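Local structure of endoglucanase (1DYS) at residues 22-25 against 26-30; 33-36 against 37-41; 229-232 against 233-237; 324-327 against 328-331; 332-335 against 336-339. The protein hydrolyses internal beta-1,4-glucosidic linkages of cellulose as a family 6 endoglucanase, contributing to the recycling of plant biomass. All blocks are in the same frame, centred on the assembly; numbering follows the deposited sequence.

Contact 1: 22-25 against 26-30; sequences DQTR and QAFLS
T24 and F28, like R25 and L29, meet one turn apart on helix 15-29, an alpha-helix of the family 6 glycoside hydrolase domain that precedes helix 34-46 in the chain. The helical assignment rests on four consecutive i to i+4 backbone hydrogen bonds: Q26 N gives to D22 O at 2.7 Å with an N-H...O angle of 174°, A27 N to Q23 O, F28 N to T24 O, and L29 N to R25 O at 3.0 Å.

Among the apolar contacts, T24 and F28 run side by side. The T24 methyl touches the ring through CG2 to CE2 at 3.9 Å. This buried face continues outward, F28 lying against N36 and V40 of helix 34-46 and T24 against A335 of helix 332-340. The same ring also has a polar neighbour, T24 O, which lies obliquely to it and 3.4 Å from F28 CD2.

R25 and L29 also point the same way. R25 CG is anti to the backbone N (chi1 -153°), and the chain then bends at chi3, bringing the guanidinium beside the leucine; L29 CD1 approaches it obliquely and is 3.7 Å from R25 NH2.

Polar ends are held largely from outside the segments. D22 OD1 is hydrogen-bonded to Q44 of helix 34-46 and forms a long salt bridge with R25 NE at 3.8 Å, probably a weak attraction. The hydroxyl of T24 pairs with D332 at the start of helix 332-340. The extended Q26 side chain runs back along the preceding turn, with its CG 3.2 Å from D22 O.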
loop_
_atom_site.group_PDB
_atom_site.type_symbol
_atom_site.label_atom_id
_atom_site.label_comp_id
_atom_site.label_asym_id
_atom_site.label_seq_id
_atom_site.Cartn_x
_atom_site.Cartn_y
_atom_site.Cartn_z
ATOM N N ASP A 22 -10.603 6.683 18.543
ATOM C CA ASP A 22 -10.471 7.759 19.547
ATOM C C ASP A 22 -10.433 9.121 18.876
ATOM O O ASP A 22 -11.032 10.092 19.364
ATOM C CB ASP A 22 -9.253 7.560 20.446
ATOM C CG ASP A 22 -9.599 7.926 21.877
ATOM O OD1 ASP A 22 -10.549 7.299 22.389
ATOM O OD2 ASP A 22 -8.933 8.828 22.451
ATOM N N GLN A 23 -9.792 9.236 17.698
ATOM C CA GLN A 23 -9.789 10.504 16.977
ATOM C C GLN A 23 -11.214 10.946 16.691
ATOM O O GLN A 23 -11.563 12.127 16.828
ATOM C CB GLN A 23 -9.032 10.362 15.646
ATOM C CG GLN A 23 -9.035 11.654 14.838
ATOM C CD GLN A 23 -8.080 11.617 13.660
ATOM O OE1 GLN A 23 -7.963 12.616 12.940
ATOM N NE2 GLN A 23 -7.391 10.513 13.430
ATOM N N THR A 24 -12.080 9.981 16.313
ATOM C CA THR A 24 -13.465 10.320 15.990
ATOM C C THR A 24 -14.210 10.794 17.219
ATOM O O THR A 24 -14.971 11.755 17.189
ATOM C CB THR A 24 -14.204 9.111 15.347
ATOM O OG1 THR A 24 -13.295 8.501 14.408
ATOM C CG2 THR A 24 -15.443 9.540 14.597
ATOM N N ARG A 25 -14.058 10.061 18.307
ATOM C CA ARG A 25 -14.646 10.419 19.583
ATOM C C ARG A 25 -14.134 11.793 20.000
ATOM O O ARG A 25 -15.017 12.582 20.332
ATOM C CB ARG A 25 -14.250 9.433 20.684
ATOM C CG ARG A 25 -15.312 9.390 21.787
ATOM C CD ARG A 25 -14.727 8.451 22.894
ATOM N NE ARG A 25 -13.610 9.257 23.401
ATOM C CZ ARG A 25 -13.893 10.222 24.290
ATOM N NH1 ARG A 25 -15.091 10.455 24.808
ATOM N NH2 ARG A 25 -12.858 10.956 24.616
ATOM N N GLN A 26 -12.829 12.047 19.905
ATOM C CA GLN A 26 -12.368 13.416 20.192
ATOM C C GLN A 26 -13.000 14.468 19.294
ATOM O O GLN A 26 -13.373 15.561 19.766
ATOM C CB GLN A 26 -10.837 13.458 19.995
ATOM C CG GLN A 26 -10.102 12.650 21.074
ATOM C CD GLN A 26 -8.658 12.394 20.708
ATOM O OE1 GLN A 26 -7.956 11.532 21.241
ATOM N NE2 GLN A 26 -8.110 13.124 19.743
ATOM N N ALA A 27 -13.162 14.237 17.990
ATOM C CA ALA A 27 -13.740 15.208 17.066
ATOM C C ALA A 27 -15.163 15.575 17.440
ATOM O O ALA A 27 -15.540 16.757 17.519
ATOM C CB ALA A 27 -13.666 14.708 15.623
ATOM N N PHE A 28 -15.997 14.588 17.756
ATOM C CA PHE A 28 -17.367 14.840 18.171
ATOM C C PHE A 28 -17.364 15.624 19.486
ATOM O O PHE A 28 -18.039 16.649 19.560
ATOM C CB PHE A 28 -18.148 13.539 18.354
ATOM C CG PHE A 28 -18.690 12.981 17.068
ATOM C CD1 PHE A 28 -19.458 13.734 16.195
ATOM C CD2 PHE A 28 -18.350 11.671 16.733
ATOM C CE1 PHE A 28 -19.925 13.185 15.009
ATOM C CE2 PHE A 28 -18.838 11.122 15.548
ATOM C CZ PHE A 28 -19.613 11.854 14.705
ATOM N N LEU A 29 -16.563 15.199 20.464
ATOM C CA LEU A 29 -16.510 15.934 21.729
ATOM C C LEU A 29 -16.195 17.414 21.503
ATOM O O LEU A 29 -16.882 18.298 22.041
ATOM C CB LEU A 29 -15.462 15.352 22.649
ATOM C CG LEU A 29 -15.760 14.334 23.712
ATOM C CD1 LEU A 29 -14.571 14.180 24.632
ATOM C CD2 LEU A 29 -17.043 14.610 24.452
ATOM N N SER A 30 -15.229 17.720 20.654
ATOM C CA SER A 30 -14.793 19.069 20.336
ATOM C C SER A 30 -15.792 20.001 19.688
ATOM O O SER A 30 -15.553 21.200 19.476
ATOM C CB SER A 30 -13.539 18.935 19.453
ATOM O OG SER A 30 -12.538 18.255 20.212
#

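Contact 2: 33-36 against 37-41; sequences DQTN and AAKVK
D33 stands at the N-cap of helix 34-46, and its backbone O opens the helical bonding by accepting from A37 N at 3.2 Å. Its carboxylate grips N36 twice. OD1 takes the backbone N-H of N36 in a capping bond of 3.0 Å, nearly straight at 174°, although the donor arrives from above the carboxylate plane. OD2 uses its syn lone pair for N36 ND2 at 2.8 Å, and lies close to the plane of that amide.

Q34 O receives A38 N at 2.9 Å, with A38 CB also resting near this carbonyl. T35 O then accepts from K39 N, while the lysine chain passes alongside the threonine.

At N36 the backbone O takes V40 N, and the side chain reaches forward to K39. The two side chains lie side by side, and a bend at chi3 (81°) brings K39 NZ to 2.8 Å from N36 OD1. The ammonium group has a second, weak partner in T339 O of helix 332-340, while F28 of helix 15-29 packs against both N36 and V40.

The N36 amide therefore uses both ends, its N-H giving to an anion and its oxygen accepting from a cation. This arrangement fixes which way round the amide sits, and the D33 charge at one end and the K39 charge at the other would probably polarise it in the same sense.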
loop_
_atom_site.group_PDB
_atom_site.type_symbol
_atom_site.label_atom_id
_atom_site.label_comp_id
_atom_site.label_asym_id
_atom_site.label_seq_id
_atom_site.Cartn_x
_atom_site.Cartn_y
_atom_site.Cartn_z
ATOM N N ASP A 33 -20.708 17.590 20.718
ATOM C CA ASP A 33 -21.606 16.501 20.367
ATOM C C ASP A 33 -21.313 15.257 21.202
ATOM O O ASP A 33 -20.558 14.352 20.829
ATOM C CB ASP A 33 -21.535 16.248 18.874
ATOM C CG ASP A 33 -22.506 15.217 18.368
ATOM O OD1 ASP A 33 -23.270 14.629 19.171
ATOM O OD2 ASP A 33 -22.527 14.998 17.132
ATOM N N GLN A 34 -21.988 15.210 22.362
ATOM C CA GLN A 34 -21.823 14.110 23.297
ATOM C C GLN A 34 -22.518 12.843 22.800
ATOM O O GLN A 34 -22.040 11.744 23.107
ATOM C CB GLN A 34 -22.470 14.419 24.654
ATOM C CG GLN A 34 -21.484 14.824 25.720
ATOM C CD GLN A 34 -20.713 16.063 25.306
ATOM O OE1 GLN A 34 -19.494 16.146 25.405
ATOM N NE2 GLN A 34 -21.452 17.056 24.811
ATOM N N THR A 35 -23.643 13.039 22.137
ATOM C CA THR A 35 -24.450 11.936 21.634
ATOM C C THR A 35 -23.645 11.076 20.663
ATOM O O THR A 35 -23.602 9.849 20.801
ATOM C CB THR A 35 -25.741 12.415 20.967
ATOM O OG1 THR A 35 -26.605 12.945 21.999
ATOM C CG2 THR A 35 -26.475 11.265 20.291
ATOM N N ASN A 36 -23.004 11.717 19.698
ATOM C CA ASN A 36 -22.169 10.904 18.782
ATOM C C ASN A 36 -20.856 10.503 19.404
ATOM O O ASN A 36 -20.318 9.439 19.013
ATOM C CB ASN A 36 -22.020 11.628 17.446
ATOM C CG ASN A 36 -23.229 11.554 16.566
ATOM O OD1 ASN A 36 -23.755 10.492 16.209
ATOM N ND2 ASN A 36 -23.736 12.703 16.072
ATOM N N ALA A 37 -20.285 11.228 20.359
ATOM C CA ALA A 37 -19.054 10.802 21.016
ATOM C C ALA A 37 -19.311 9.484 21.755
ATOM O O ALA A 37 -18.497 8.569 21.740
ATOM C CB ALA A 37 -18.586 11.859 22.018
ATOM N N ALA A 38 -20.490 9.386 22.356
ATOM C CA ALA A 38 -20.909 8.206 23.104
ATOM C C ALA A 38 -21.115 7.021 22.155
ATOM O O ALA A 38 -20.799 5.888 22.522
ATOM C CB ALA A 38 -22.215 8.515 23.831
ATOM N N LYS A 39 -21.648 7.319 20.974
ATOM C CA LYS A 39 -21.800 6.251 19.962
ATOM C C LYS A 39 -20.408 5.750 19.553
ATOM O O LYS A 39 -20.295 4.515 19.374
ATOM C CB LYS A 39 -22.552 6.889 18.790
ATOM C CG LYS A 39 -24.044 6.914 19.010
ATOM C CD LYS A 39 -24.824 7.898 18.174
ATOM C CE LYS A 39 -25.110 7.416 16.770
ATOM N NZ LYS A 39 -25.776 8.508 15.969
ATOM N N VAL A 40 -19.432 6.623 19.357
ATOM C CA VAL A 40 -18.075 6.157 19.056
ATOM C C VAL A 40 -17.552 5.263 20.177
ATOM O O VAL A 40 -17.011 4.169 19.949
ATOM C CB VAL A 40 -17.104 7.320 18.754
ATOM C CG1 VAL A 40 -15.712 6.742 18.475
ATOM C CG2 VAL A 40 -17.572 8.131 17.540
ATOM N N LYS A 41 -17.696 5.703 21.453
ATOM C CA LYS A 41 -17.214 4.862 22.566
ATOM C C LYS A 41 -17.910 3.508 22.616
ATOM O O LYS A 41 -17.303 2.495 22.972
ATOM C CB LYS A 41 -17.347 5.619 23.900
ATOM C CG LYS A 41 -16.425 5.050 24.981
ATOM C CD LYS A 41 -16.011 6.157 25.950
ATOM C CE LYS A 41 -16.333 5.789 27.383
ATOM N NZ LYS A 41 -15.401 4.791 27.966
#

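Contact 3: 229-232 against 233-237; sequences SNPP and PYTSG
P232 meets Y234 and T235 at the start of a short 3-10 turn, 233-235, within the long loop that joins strand 215-218 to helix 243-255. The turn is defined by T235 N giving to P232 O at 3.0 Å and S236 N to P233 O at 3.0 Å, both i to i+3.

P232 O is gripped twice by one residue. T235 OG1 donates to it at 2.7 Å, almost along the C=O axis, whereas T235 N comes from above the carbonyl plane. The hydroxyl can reach back because OG1 sits between the backbone N and the carbonyl carbon (chi1 71°). P231 CB lies across that hydroxyl, 3.4 Å from T235 OG1.

The second element is a CH-pi contact. P232 CB stands over one face of the Y234 ring, 3.6 Å from its centroid and 14° off the ring normal, and the ring also meets W279 with planes at about 40°. A serine in place of Y234 would probably leave P232 CB without its aromatic cover and W279 without its ring partner. The Y234 side chain is about 7 Å from that of N222, probably a substrate-binding residue.

P231, P232 and P233 have no backbone N-H to give; within the two segments P232 O accepts from T235 N and T235 OG1. A carbonyl accepting two hydrogen bonds and a proline on a ring face thus tie the turn to the residue before it.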
loop_
_atom_site.group_PDB
_atom_site.type_symbol
_atom_site.label_atom_id
_atom_site.label_comp_id
_atom_site.label_asym_id
_atom_site.label_seq_id
_atom_site.Cartn_x
_atom_site.Cartn_y
_atom_site.Cartn_z
ATOM N N SER A 229 -36.981 -4.928 2.482
ATOM C CA SER A 229 -38.099 -5.114 1.581
ATOM C C SER A 229 -38.104 -4.026 0.512
ATOM O O SER A 229 -38.944 -4.007 -0.384
ATOM C CB SER A 229 -39.462 -5.076 2.274
ATOM O OG SER A 229 -39.452 -4.123 3.316
ATOM N N ASN A 230 -37.159 -3.087 0.606
ATOM C CA ASN A 230 -37.003 -2.006 -0.343
ATOM C C ASN A 230 -35.595 -1.875 -0.903
ATOM O O ASN A 230 -34.921 -0.862 -0.689
ATOM C CB ASN A 230 -37.349 -0.671 0.384
ATOM C CG ASN A 230 -38.297 -0.783 1.557
ATOM O OD1 ASN A 230 -39.508 -0.958 1.360
ATOM N ND2 ASN A 230 -37.796 -0.728 2.792
ATOM N N PRO A 231 -35.088 -2.860 -1.621
ATOM C CA PRO A 231 -33.744 -2.799 -2.180
ATOM C C PRO A 231 -33.691 -1.788 -3.309
ATOM O O PRO A 231 -34.642 -1.501 -4.044
ATOM C CB PRO A 231 -33.397 -4.184 -2.751
ATOM C CG PRO A 231 -34.794 -4.710 -3.013
ATOM C CD PRO A 231 -35.738 -4.120 -1.987
ATOM N N PRO A 232 -32.504 -1.243 -3.487
ATOM C CA PRO A 232 -32.223 -0.277 -4.537
ATOM C C PRO A 232 -32.640 -0.802 -5.883
ATOM O O PRO A 232 -32.539 -1.998 -6.193
ATOM C CB PRO A 232 -30.675 -0.111 -4.499
ATOM C CG PRO A 232 -30.431 -0.366 -3.027
ATOM C CD PRO A 232 -31.329 -1.535 -2.648
ATOM N N PRO A 233 -33.094 0.074 -6.773
ATOM C CA PRO A 233 -33.494 -0.215 -8.131
ATOM C C PRO A 233 -32.515 -0.983 -8.982
ATOM O O PRO A 233 -32.909 -1.793 -9.811
ATOM C CB PRO A 233 -33.706 1.133 -8.860
ATOM C CG PRO A 233 -33.698 2.125 -7.744
ATOM C CD PRO A 233 -33.241 1.497 -6.448
ATOM N N TYR A 234 -31.211 -0.783 -8.776
ATOM C CA TYR A 234 -30.177 -1.466 -9.524
ATOM C C TYR A 234 -30.110 -2.957 -9.226
ATOM O O TYR A 234 -29.455 -3.708 -9.975
ATOM C CB TYR A 234 -28.869 -0.707 -9.328
ATOM C CG TYR A 234 -28.309 -0.626 -7.932
ATOM C CD1 TYR A 234 -28.038 -1.781 -7.217
ATOM C CD2 TYR A 234 -28.013 0.591 -7.338
ATOM C CE1 TYR A 234 -27.493 -1.701 -5.959
ATOM C CE2 TYR A 234 -27.482 0.672 -6.061
ATOM C CZ TYR A 234 -27.212 -0.494 -5.388
ATOM O OH TYR A 234 -26.683 -0.491 -4.114
ATOM N N THR A 235 -30.808 -3.406 -8.188
ATOM C CA THR A 235 -30.918 -4.820 -7.849
ATOM C C THR A 235 -32.094 -5.471 -8.595
ATOM O O THR A 235 -32.367 -6.668 -8.429
ATOM C CB THR A 235 -31.107 -5.075 -6.350
ATOM O OG1 THR A 235 -32.428 -4.639 -5.983
ATOM C CG2 THR A 235 -30.107 -4.331 -5.478
ATOM N N SER A 236 -32.788 -4.730 -9.457
ATOM C CA SER A 236 -33.884 -5.283 -10.248
ATOM C C SER A 236 -33.388 -6.395 -11.163
ATOM O O SER A 236 -32.331 -6.280 -11.791
ATOM C CB SER A 236 -34.553 -4.177 -11.092
ATOM O OG SER A 236 -35.799 -3.884 -10.488
ATOM N N GLY A 237 -34.085 -7.531 -11.134
ATOM C CA GLY A 237 -33.689 -8.690 -11.929
ATOM C C GLY A 237 -32.755 -9.616 -11.157
ATOM O O GLY A 237 -32.439 -10.701 -11.647
#

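Contact 4: 324-327 against 328-331; sequences APAA and GMWF
The F331 ring lies beneath A324 and P325, whose C-H groups meet the same face. A324 CA is 3.8 Å from the ring centroid and 19° off the normal, a CH-pi contact offset toward the rim; P325 CD makes a second at 4.0 Å. F331 CG is anti to the backbone N (chi1 -175°), a setting that carries the ring back against the preceding loop segment, 324-325. With a serine here in place of the phenyl ring, A324 and P325 would probably lose their shared CH-pi partner, and a gap would be likely to open under them.

Other apolar contacts continue toward the bend. P325 CB touches M329 CB at 3.5 Å, and A326 CB reaches the methyl CE of M329 at 4.2 Å.

Polar contact across the bend consists of M329 N giving to A326 O at 3.0 Å. Beyond the two segments, S315 OG bonds to P325 O, and W330 N bonds to E97 OE1 of the second subunit. W330 itself packs on helix 15-29, its NE1 bonded to D332, and comes within about 4 Å of the side chain of E314, probably a substrate-binding residue.

The A326 to M329 bond closes a type II beta turn with G328 at its third position. Phi is positive there, and a CB would clash with A327 O. The arms on either side run 164° apart, a reversal of direction typical of such turns, and two residues beyond the turn F331 takes the N-cap position of helix 332-340.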
loop_
_atom_site.group_PDB
_atom_site.type_symbol
_atom_site.label_atom_id
_atom_site.label_comp_id
_atom_site.label_asym_id
_atom_site.label_seq_id
_atom_site.Cartn_x
_atom_site.Cartn_y
_atom_site.Cartn_z
ATOM N N ALA A 324 -10.736 11.829 0.879
ATOM C CA ALA A 324 -10.284 10.466 1.080
ATOM C C ALA A 324 -8.803 10.217 0.879
ATOM O O ALA A 324 -8.208 10.460 -0.190
ATOM C CB ALA A 324 -11.066 9.584 0.097
ATOM N N PRO A 325 -8.170 9.639 1.902
ATOM C CA PRO A 325 -6.785 9.209 1.882
ATOM C C PRO A 325 -6.536 7.891 1.194
ATOM O O PRO A 325 -7.547 7.315 0.767
ATOM C CB PRO A 325 -6.396 9.116 3.381
ATOM C CG PRO A 325 -7.722 8.834 4.044
ATOM C CD PRO A 325 -8.855 9.348 3.189
ATOM N N ALA A 326 -5.347 7.338 0.969
ATOM C CA ALA A 326 -5.093 6.043 0.367
ATOM C C ALA A 326 -5.689 4.853 1.087
ATOM O O ALA A 326 -5.961 5.009 2.296
ATOM C CB ALA A 326 -3.547 5.887 0.311
ATOM N N ALA A 327 -5.875 3.677 0.493
ATOM C CA ALA A 327 -6.482 2.528 1.114
ATOM C C ALA A 327 -5.808 2.202 2.437
ATOM O O ALA A 327 -4.590 2.116 2.570
ATOM C CB ALA A 327 -6.476 1.279 0.237
ATOM N N GLY A 328 -6.625 1.990 3.448
ATOM C CA GLY A 328 -6.234 1.659 4.788
ATOM C C GLY A 328 -5.915 2.869 5.664
ATOM O O GLY A 328 -5.773 2.632 6.853
ATOM N N MET A 329 -5.813 4.080 5.120
ATOM C CA MET A 329 -5.497 5.264 5.917
ATOM C C MET A 329 -6.783 5.752 6.600
ATOM O O MET A 329 -7.852 5.609 6.021
ATOM C CB MET A 329 -4.940 6.313 4.960
ATOM C CG MET A 329 -3.589 6.923 5.139
ATOM S SD MET A 329 -2.195 5.819 5.292
ATOM C CE MET A 329 -1.249 6.190 3.813
ATOM N N TRP A 330 -6.679 6.243 7.822
ATOM C CA TRP A 330 -7.854 6.697 8.553
ATOM C C TRP A 330 -8.461 7.925 7.892
ATOM O O TRP A 330 -7.789 8.853 7.442
ATOM C CB TRP A 330 -7.425 7.017 9.983
ATOM C CG TRP A 330 -8.645 7.248 10.824
ATOM C CD1 TRP A 330 -9.089 8.402 11.355
ATOM C CD2 TRP A 330 -9.552 6.214 11.247
ATOM N NE1 TRP A 330 -10.252 8.201 12.100
ATOM C CE2 TRP A 330 -10.521 6.841 12.040
ATOM C CE3 TRP A 330 -9.651 4.839 11.034
ATOM C CZ2 TRP A 330 -11.593 6.164 12.625
ATOM C CZ3 TRP A 330 -10.690 4.137 11.622
ATOM C CH2 TRP A 330 -11.670 4.805 12.399
ATOM N N PHE A 331 -9.782 7.906 7.768
ATOM C CA PHE A 331 -10.565 8.928 7.088
ATOM C C PHE A 331 -11.616 9.393 8.100
ATOM O O PHE A 331 -12.736 8.870 8.090
ATOM C CB PHE A 331 -11.185 8.311 5.828
ATOM C CG PHE A 331 -11.950 9.231 4.912
ATOM C CD1 PHE A 331 -12.021 10.598 5.141
ATOM C CD2 PHE A 331 -12.569 8.719 3.781
ATOM C CE1 PHE A 331 -12.715 11.440 4.282
ATOM C CE2 PHE A 331 -13.275 9.540 2.919
ATOM C CZ PHE A 331 -13.339 10.896 3.179
#

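Contact 5: 332-335 against 336-339; sequences DAYA and QMLT
The Y334 ring carries the methyl of M337 over one face and the branch of L338 at its edge. M337 CE stands above the middle of the ring, 3.4 Å from the centroid and 10° off the normal, a close CH-pi contact; the sulfur SD follows farther above the same ring at 4.9 Å, making this a Met-aromatic pair. M337 CG is anti to its backbone N (chi1 169°), and the bend at chi3 turns the methyl down onto the tyrosine. L338 CD1 lies near the ring plane, 3.7 Å from Y334 CE1. The phenol oxygen is anchored outside the segments, on V285 O.

The other flat groups are the carboxylate of D332 and the amide of Q336, with planes 53° apart. Q336 NE2 donates to D332 OD2 at 2.9 Å, reaching it from above the carboxylate plane. Both partners are also bonded outside the segments, D332 through its other oxygen to T24, Q336 through OE1 to R31.

All of this lies on helix 332-340, the last regular helix of the chain, where side chains three and four residues apart fall on neighbouring turns. Its backbone bonds run i to i+4, Q336 N to D332 O at 2.9 Å, M337 N to A333 O and L338 N to Y334 O.

A335 O has two donors from T339. The backbone N and the hydroxyl OG1, the latter at 2.9 Å, approach from opposite faces of the carbonyl plane, tying the threonine side chain to its own helix on the side where it meets N36 and V40 of helix 34-46.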
loop_
_atom_site.group_PDB
_atom_site.type_symbol
_atom_site.label_atom_id
_atom_site.label_comp_id
_atom_site.label_asym_id
_atom_site.label_seq_id
_atom_site.Cartn_x
_atom_site.Cartn_y
_atom_site.Cartn_z
ATOM N N ASP A 332 -11.159 10.312 8.974
ATOM C CA ASP A 332 -12.025 10.638 10.112
ATOM C C ASP A 332 -13.347 11.267 9.766
ATOM O O ASP A 332 -14.329 10.963 10.462
ATOM C CB ASP A 332 -11.206 11.433 11.138
ATOM C CG ASP A 332 -11.883 11.381 12.497
ATOM O OD1 ASP A 332 -11.849 10.282 13.083
ATOM O OD2 ASP A 332 -12.407 12.429 12.950
ATOM N N ALA A 333 -13.473 12.069 8.694
ATOM C CA ALA A 333 -14.792 12.586 8.357
ATOM C C ALA A 333 -15.759 11.446 7.963
ATOM O O ALA A 333 -16.964 11.574 8.152
ATOM C CB ALA A 333 -14.659 13.573 7.200
ATOM N N TYR A 334 -15.174 10.416 7.360
ATOM C CA TYR A 334 -16.003 9.267 6.994
ATOM C C TYR A 334 -16.461 8.526 8.251
ATOM O O TYR A 334 -17.632 8.120 8.277
ATOM C CB TYR A 334 -15.243 8.394 6.009
ATOM C CG TYR A 334 -16.107 7.403 5.279
ATOM C CD1 TYR A 334 -16.465 6.218 5.918
ATOM C CD2 TYR A 334 -16.555 7.593 3.993
ATOM C CE1 TYR A 334 -17.250 5.264 5.286
ATOM C CE2 TYR A 334 -17.328 6.666 3.333
ATOM C CZ TYR A 334 -17.671 5.495 3.997
ATOM O OH TYR A 334 -18.459 4.580 3.352
ATOM N N ALA A 335 -15.542 8.357 9.200
ATOM C CA ALA A 335 -15.878 7.749 10.474
ATOM C C ALA A 335 -16.947 8.566 11.215
ATOM O O ALA A 335 -17.912 7.966 11.709
ATOM C CB ALA A 335 -14.661 7.616 11.370
ATOM N N GLN A 336 -16.885 9.878 11.170
ATOM C CA GLN A 336 -17.950 10.707 11.764
ATOM C C GLN A 336 -19.256 10.454 11.044
ATOM O O GLN A 336 -20.315 10.243 11.665
ATOM C CB GLN A 336 -17.527 12.199 11.728
ATOM C CG GLN A 336 -16.354 12.480 12.655
ATOM C CD GLN A 336 -15.927 13.933 12.497
ATOM O OE1 GLN A 336 -16.813 14.799 12.596
ATOM N NE2 GLN A 336 -14.657 14.178 12.239
ATOM N N MET A 337 -19.289 10.366 9.714
ATOM C CA MET A 337 -20.478 10.075 8.947
ATOM C C MET A 337 -21.105 8.738 9.319
ATOM O O MET A 337 -22.318 8.564 9.539
ATOM C CB MET A 337 -20.217 10.173 7.437
ATOM C CG MET A 337 -21.358 9.621 6.594
ATOM S SD MET A 337 -20.933 9.127 4.906
ATOM C CE MET A 337 -19.938 7.682 5.325
ATOM N N LEU A 338 -20.246 7.699 9.447
ATOM C CA LEU A 338 -20.782 6.380 9.783
ATOM C C LEU A 338 -21.443 6.442 11.182
ATOM O O LEU A 338 -22.403 5.703 11.397
ATOM C CB LEU A 338 -19.705 5.304 9.808
ATOM C CG LEU A 338 -19.107 4.930 8.425
ATOM C CD1 LEU A 338 -17.856 4.105 8.695
ATOM C CD2 LEU A 338 -20.099 4.250 7.513
ATOM N N THR A 339 -20.909 7.293 12.036
ATOM C CA THR A 339 -21.436 7.378 13.405
ATOM C C THR A 339 -22.778 8.093 13.401
ATOM O O THR A 339 -23.742 7.563 13.929
ATOM C CB THR A 339 -20.459 8.165 14.281
ATOM O OG1 THR A 339 -19.159 7.550 14.339
ATOM C CG2 THR A 339 -20.980 8.208 15.722
#

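Contacts 1, 2 and 5 form one three-helix cluster. The centres of contacts 1 and 2 are about 8 Å apart, those of contacts 1 and 5 about 10 Å. T24 OG1 lies 2.6 Å from D332 OD1, a probable hydrogen bond between contacts 1 and 5, and F28 CD1 packs 3.5 Å from N36 CB between contacts 1 and 2. Contact 4 runs directly into contact 5, and W330 CZ2 meets A335 CB at 3.6 Å. W330, its side chain about 4 Å from that of E314, probably places the cluster beside the substrate-binding region. Contact 3 stands apart, its nearest atoms about 12 Å from contact 5; the side chain of Y234 is about 7 and 8 Å from those of N222 and N183, probable substrate-binding residues.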